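Side-chain contacts in 1,4-dihydroxy-6-naphtoate synthase (Archaeoglobus fulgidus, PDB 1ZBM), which probably converts cyclic dehypoxanthine futalosine into 1,4-dihydroxy-6-naphthoate, a step in the biosynthesis of menaquinone: residues Tyr112-Ala115 and Asn116-Lys120; Asp168-Asp171 and Trp172-Gln176. All coordinates share one frame; numbering follows the deposited sequence.

Contact 1: residues Tyr112-Ala115 and Asn116-Lys120; sequences YTTA and NLLLK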
loop_
_atom_site.group_PDB
_atom_site.type_symbol
_atom_site.label_atom_id
_atom_site.label_comp_id
_atom_site.label_asym_id
_atom_site.label_seq_id
_atom_site.Cartn_x
_atom_site.Cartn_y
_atom_site.Cartn_z
ATOM N N TYR A 112 -0.393 0.234 -11.730
ATOM C CA TYR A 112 -0.783 -0.975 -11.028
ATOM C C TYR A 112 -1.182 -0.836 -9.559
ATOM O O TYR A 112 -1.373 -1.839 -8.877
ATOM C CB TYR A 112 0.330 -2.015 -11.175
ATOM C CG TYR A 112 0.524 -2.482 -12.613
ATOM C CD1 TYR A 112 -0.452 -3.239 -13.262
ATOM C CD2 TYR A 112 1.663 -2.138 -13.330
ATOM C CE1 TYR A 112 -0.296 -3.639 -14.598
ATOM C CE2 TYR A 112 1.829 -2.527 -14.663
ATOM C CZ TYR A 112 0.849 -3.272 -15.291
ATOM O OH TYR A 112 0.981 -3.629 -16.617
ATOM N N THR A 113 -1.327 0.383 -9.059
ATOM C CA THR A 113 -1.713 0.528 -7.666
ATOM C C THR A 113 -3.194 0.283 -7.508
ATOM O O THR A 113 -3.978 0.463 -8.442
ATOM C CB THR A 113 -1.446 1.914 -7.145
ATOM O OG1 THR A 113 -2.360 2.828 -7.763
ATOM C CG2 THR A 113 -0.022 2.314 -7.459
ATOM N N THR A 114 -3.572 -0.131 -6.310
ATOM C CA THR A 114 -4.967 -0.387 -6.009
ATOM C C THR A 114 -5.776 0.902 -6.165
ATOM O O THR A 114 -6.918 0.880 -6.631
ATOM C CB THR A 114 -5.096 -0.929 -4.588
ATOM O OG1 THR A 114 -4.427 -2.194 -4.518
ATOM C CG2 THR A 114 -6.558 -1.118 -4.215
ATOM N N ALA A 115 -5.172 2.025 -5.796
ATOM C CA ALA A 115 -5.843 3.312 -5.905
ATOM C C ALA A 115 -6.186 3.634 -7.357
ATOM O O ALA A 115 -7.179 4.311 -7.632
ATOM C CB ALA A 115 -4.968 4.420 -5.321
ATOM N N ASN A 116 -5.366 3.168 -8.293
ATOM C CA ASN A 116 -5.662 3.441 -9.688
ATOM C C ASN A 116 -6.849 2.606 -10.131
ATOM O O ASN A 116 -7.769 3.110 -10.780
ATOM C CB ASN A 116 -4.464 3.143 -10.576
ATOM C CG ASN A 116 -4.174 4.281 -11.523
ATOM O OD1 ASN A 116 -5.073 4.754 -12.239
ATOM N ND2 ASN A 116 -2.928 4.742 -11.531
ATOM N N LEU A 117 -6.827 1.328 -9.773
ATOM C CA LEU A 117 -7.915 0.427 -10.118
ATOM C C LEU A 117 -9.231 1.043 -9.629
ATOM O O LEU A 117 -10.211 1.103 -10.374
ATOM C CB LEU A 117 -7.687 -0.943 -9.472
ATOM C CG LEU A 117 -8.786 -1.997 -9.679
ATOM C CD1 LEU A 117 -9.022 -2.224 -11.170
ATOM C CD2 LEU A 117 -8.372 -3.307 -9.005
ATOM N N LEU A 118 -9.241 1.512 -8.380
ATOM C CA LEU A 118 -10.433 2.144 -7.805
ATOM C C LEU A 118 -10.887 3.361 -8.625
ATOM O O LEU A 118 -12.076 3.510 -8.927
ATOM C CB LEU A 118 -10.173 2.572 -6.353
ATOM C CG LEU A 118 -10.089 1.467 -5.302
ATOM C CD1 LEU A 118 -9.503 2.003 -3.991
ATOM C CD2 LEU A 118 -11.456 0.892 -5.082
ATOM N N LEU A 119 -9.945 4.230 -8.973
ATOM C CA LEU A 119 -10.262 5.410 -9.757
ATOM C C LEU A 119 -10.886 4.986 -11.085
ATOM O O LEU A 119 -11.931 5.500 -11.480
ATOM C CB LEU A 119 -8.995 6.241 -10.006
ATOM C CG LEU A 119 -9.127 7.528 -10.847
ATOM C CD1 LEU A 119 -10.084 8.489 -10.165
ATOM C CD2 LEU A 119 -7.757 8.186 -11.023
ATOM N N LYS A 120 -10.248 4.035 -11.764
ATOM C CA LYS A 120 -10.739 3.529 -13.039
ATOM C C LYS A 120 -12.131 2.908 -12.922
ATOM O O LYS A 120 -12.823 2.752 -13.922
ATOM C CB LYS A 120 -9.741 2.511 -13.606
ATOM C CG LYS A 120 -8.393 3.134 -14.011
ATOM C CD LYS A 120 -7.252 2.133 -13.943
ATOM C CE LYS A 120 -7.452 0.992 -14.916
ATOM N NZ LYS A 120 -6.504 -0.125 -14.624
#

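Contact 2: residues Asp168-Asp171 and Trp172-Gln176; sequences DLWD and WWSEQ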
loop_
_atom_site.group_PDB
_atom_site.type_symbol
_atom_site.label_atom_id
_atom_site.label_comp_id
_atom_site.label_asym_id
_atom_site.label_seq_id
_atom_site.Cartn_x
_atom_site.Cartn_y
_atom_site.Cartn_z
ATOM N N ASP A 168 -13.535 10.789 -2.726
ATOM C CA ASP A 168 -13.044 10.022 -1.582
ATOM C C ASP A 168 -13.243 8.556 -1.969
ATOM O O ASP A 168 -14.351 8.040 -1.904
ATOM C CB ASP A 168 -13.846 10.366 -0.314
ATOM C CG ASP A 168 -13.258 9.749 0.934
ATOM O OD1 ASP A 168 -13.080 8.503 0.963
ATOM O OD2 ASP A 168 -12.963 10.510 1.892
ATOM N N LEU A 169 -12.161 7.909 -2.389
ATOM C CA LEU A 169 -12.206 6.528 -2.826
ATOM C C LEU A 169 -12.829 5.577 -1.813
ATOM O O LEU A 169 -13.425 4.566 -2.193
ATOM C CB LEU A 169 -10.806 6.053 -3.227
ATOM C CG LEU A 169 -10.287 6.721 -4.498
ATOM C CD1 LEU A 169 -8.826 6.392 -4.708
ATOM C CD2 LEU A 169 -11.116 6.262 -5.688
ATOM N N TRP A 170 -12.708 5.883 -0.528
ATOM C CA TRP A 170 -13.326 5.013 0.452
ATOM C C TRP A 170 -14.839 5.172 0.416
ATOM O O TRP A 170 -15.561 4.187 0.531
ATOM C CB TRP A 170 -12.829 5.282 1.875
ATOM C CG TRP A 170 -13.771 4.698 2.895
ATOM C CD1 TRP A 170 -14.781 5.352 3.537
ATOM C CD2 TRP A 170 -13.860 3.325 3.302
ATOM N NE1 TRP A 170 -15.496 4.476 4.310
ATOM C CE2 TRP A 170 -14.954 3.222 4.185
ATOM C CE3 TRP A 170 -13.125 2.168 2.998
ATOM C CZ2 TRP A 170 -15.333 2.006 4.782
ATOM C CZ3 TRP A 170 -13.504 0.957 3.590
ATOM C CH2 TRP A 170 -14.599 0.891 4.468
ATOM N N ASP A 171 -15.337 6.396 0.264
ATOM C CA ASP A 171 -16.787 6.561 0.219
ATOM C C ASP A 171 -17.326 5.828 -0.989
ATOM O O ASP A 171 -18.402 5.224 -0.944
ATOM C CB ASP A 171 -17.196 8.026 0.125
ATOM C CG ASP A 171 -16.800 8.806 1.336
ATOM O OD1 ASP A 171 -16.884 8.249 2.455
ATOM O OD2 ASP A 171 -16.412 9.984 1.172
ATOM N N TRP A 172 -16.574 5.883 -2.080
ATOM C CA TRP A 172 -17.000 5.211 -3.293
ATOM C C TRP A 172 -17.018 3.700 -3.107
ATOM O O TRP A 172 -17.928 3.024 -3.588
ATOM C CB TRP A 172 -16.077 5.542 -4.455
ATOM C CG TRP A 172 -16.507 4.846 -5.698
ATOM C CD1 TRP A 172 -17.410 5.290 -6.610
ATOM C CD2 TRP A 172 -16.088 3.545 -6.137
ATOM N NE1 TRP A 172 -17.584 4.347 -7.594
ATOM C CE2 TRP A 172 -16.789 3.264 -7.327
ATOM C CE3 TRP A 172 -15.195 2.585 -5.630
ATOM C CZ2 TRP A 172 -16.620 2.065 -8.035
ATOM C CZ3 TRP A 172 -15.026 1.393 -6.331
ATOM C CH2 TRP A 172 -15.742 1.145 -7.521
ATOM N N TRP A 173 -16.007 3.174 -2.421
ATOM C CA TRP A 173 -15.914 1.735 -2.197
ATOM C C TRP A 173 -16.979 1.254 -1.232
ATOM O O TRP A 173 -17.530 0.168 -1.393
ATOM C CB TRP A 173 -14.530 1.367 -1.662
ATOM C CG TRP A 173 -14.461 0.034 -0.969
ATOM C CD1 TRP A 173 -14.607 -0.209 0.373
ATOM C CD2 TRP A 173 -14.143 -1.230 -1.574
ATOM N NE1 TRP A 173 -14.382 -1.547 0.639
ATOM C CE2 TRP A 173 -14.097 -2.188 -0.535
ATOM C CE3 TRP A 173 -13.884 -1.640 -2.893
ATOM C CZ2 TRP A 173 -13.801 -3.531 -0.776
ATOM C CZ3 TRP A 173 -13.590 -2.985 -3.133
ATOM C CH2 TRP A 173 -13.551 -3.911 -2.075
ATOM N N SER A 174 -17.257 2.076 -0.231
ATOM C CA SER A 174 -18.247 1.752 0.767
ATOM C C SER A 174 -19.620 1.605 0.095
ATOM O O SER A 174 -20.458 0.825 0.541
ATOM C CB SER A 174 -18.266 2.846 1.830
ATOM O OG SER A 174 -19.005 2.435 2.967
ATOM N N GLU A 175 -19.838 2.343 -0.987
ATOM C CA GLU A 175 -21.096 2.261 -1.712
ATOM C C GLU A 175 -21.166 0.983 -2.547
ATOM O O GLU A 175 -22.250 0.559 -2.959
ATOM C CB GLU A 175 -21.278 3.487 -2.618
ATOM C CG GLU A 175 -21.665 4.762 -1.871
ATOM C CD GLU A 175 -21.686 6.003 -2.760
ATOM O OE1 GLU A 175 -21.741 5.863 -4.006
ATOM O OE2 GLU A 175 -21.663 7.126 -2.207
ATOM N N GLN A 176 -20.016 0.358 -2.788
ATOM C CA GLN A 176 -19.975 -0.874 -3.584
ATOM C C GLN A 176 -20.091 -2.136 -2.736
ATOM O O GLN A 176 -20.773 -3.082 -3.118
ATOM C CB GLN A 176 -18.680 -0.954 -4.397
ATOM C CG GLN A 176 -18.366 0.281 -5.208
ATOM C CD GLN A 176 -19.567 0.784 -5.972
ATOM O OE1 GLN A 176 -20.273 0.015 -6.634
ATOM N NE2 GLN A 176 -19.803 2.083 -5.897
#

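Contact 1: residues Tyr112-Ala115 and Asn116-Lys120
Thr-113 is the N-cap of helix 114-122, and its hydroxyl closes the first turn by accepting from the backbone of Asn-116: N lies 3.1 Å from OG1 of Thr-113, with an N-H...O angle of 142°. A chi1 of 70° sets that OG1 between its own backbone N and carbonyl carbon, pointing forward over the turn, where it also comes within 3.5 Å of CB of Asn-116. The same hydroxyl is hydrogen-bonded to the carbonyl of Gly-110, the group that also receives ND2 of Asn-116, so one loop carbonyl ties down both side chains. Thr-113 O takes the straighter bond, from N of Leu-117 at 3.3 Å and 166°, and a weak one from N of Asn-116; His-67 ND1 is a further partner.

Thr-114 sends its carbonyl down the helix to N of Leu-118, a bond of 3.0 Å almost in line with the C=O. The side chain of Leu-118 folds back over the same carbonyl, its CG 3.5 Å from Thr-114 O, while its CD1 meets CG2 of Thr-114 at 4.3 Å. OG1 of Thr-114 faces the other way and is held by the carbonyl of Leu-183 and the amide N of His-67. Ala-115 continues the ladder, its O accepting from N of Leu-119 at 3.1 Å. Thr-114 and Ala-115 are both predicted to bind substrate, so the capped turn probably fixes part of that pocket.

The helix is the crossover of a beta-alpha-beta unit between strands 105-108 and 127-130. Helix 66-69 packs beside Thr-114 and Leu-117, Ile-151 touches Ala-115, and Leu-118 faces helix 169-174.

Contact 2: residues Asp168-Asp171 and Trp172-Gln176
Trp-172 bonds back to the start of its own helix, its N reaching O of Asp-168 at 3.1 Å in the carbonyl plane, while OD1 of that N-cap aspartate accepts from N of Asp-171. One face of the Trp-172 indole receives NE2 of Gln-176, 3.5 Å above the ring plane near the rim, and that amide also donates to O of Trp-172. Trp-173 comes next: with CG anti to the backbone N (chi1 160°), its CD1 meets CZ3 of Trp-170 at 3.6 Å. The two indoles are oblique, their planes at 43°. Ser-174 lays CB over one face of the Trp-170 ring, 3.9 Å above its plane and toward the rim. Glu-175 then runs its CG past O of Asp-171, at 3.4 Å. Replacing Trp-170 with an alanine would probably leave CD1 of Trp-173 and CB of Ser-174 without the ring they pack against. The helix follows strand 164-168, and Trp-172 and Trp-173 pack on helix 251-265. Main-chain bonds and a carboxylate cap therefore secure this short helix, whereas Trp-170 and Trp-173 meet chiefly through carbon, and the indole N-H of Trp-173 is used on the carbonyl of Leu-179.

Contact 1 is the opening of helix 114-122, whereas contact 2 spans the short helix 169-174, and the two helices pack together; the centres of the two contacts are about 13 Å apart. Leu-118 of contact 1 bridges them: its CD2 lies 3.8 Å from CZ3 of Trp-172, and its CB is 3.9 Å from CD2 of Leu-169. The other methyl of Leu-169, CD1, lies 3.9 Å from O of Ala-115, which brings contact 2 up to the predicted substrate site without supplying any of its predicted residues. Contact 1 also lies near the predicted catalytic residue: the side chain of Thr-113 is about 7 Å from that of His-152, the predicted proton acceptor. Contact 2 thus backs the helix whose start probably lines the pocket.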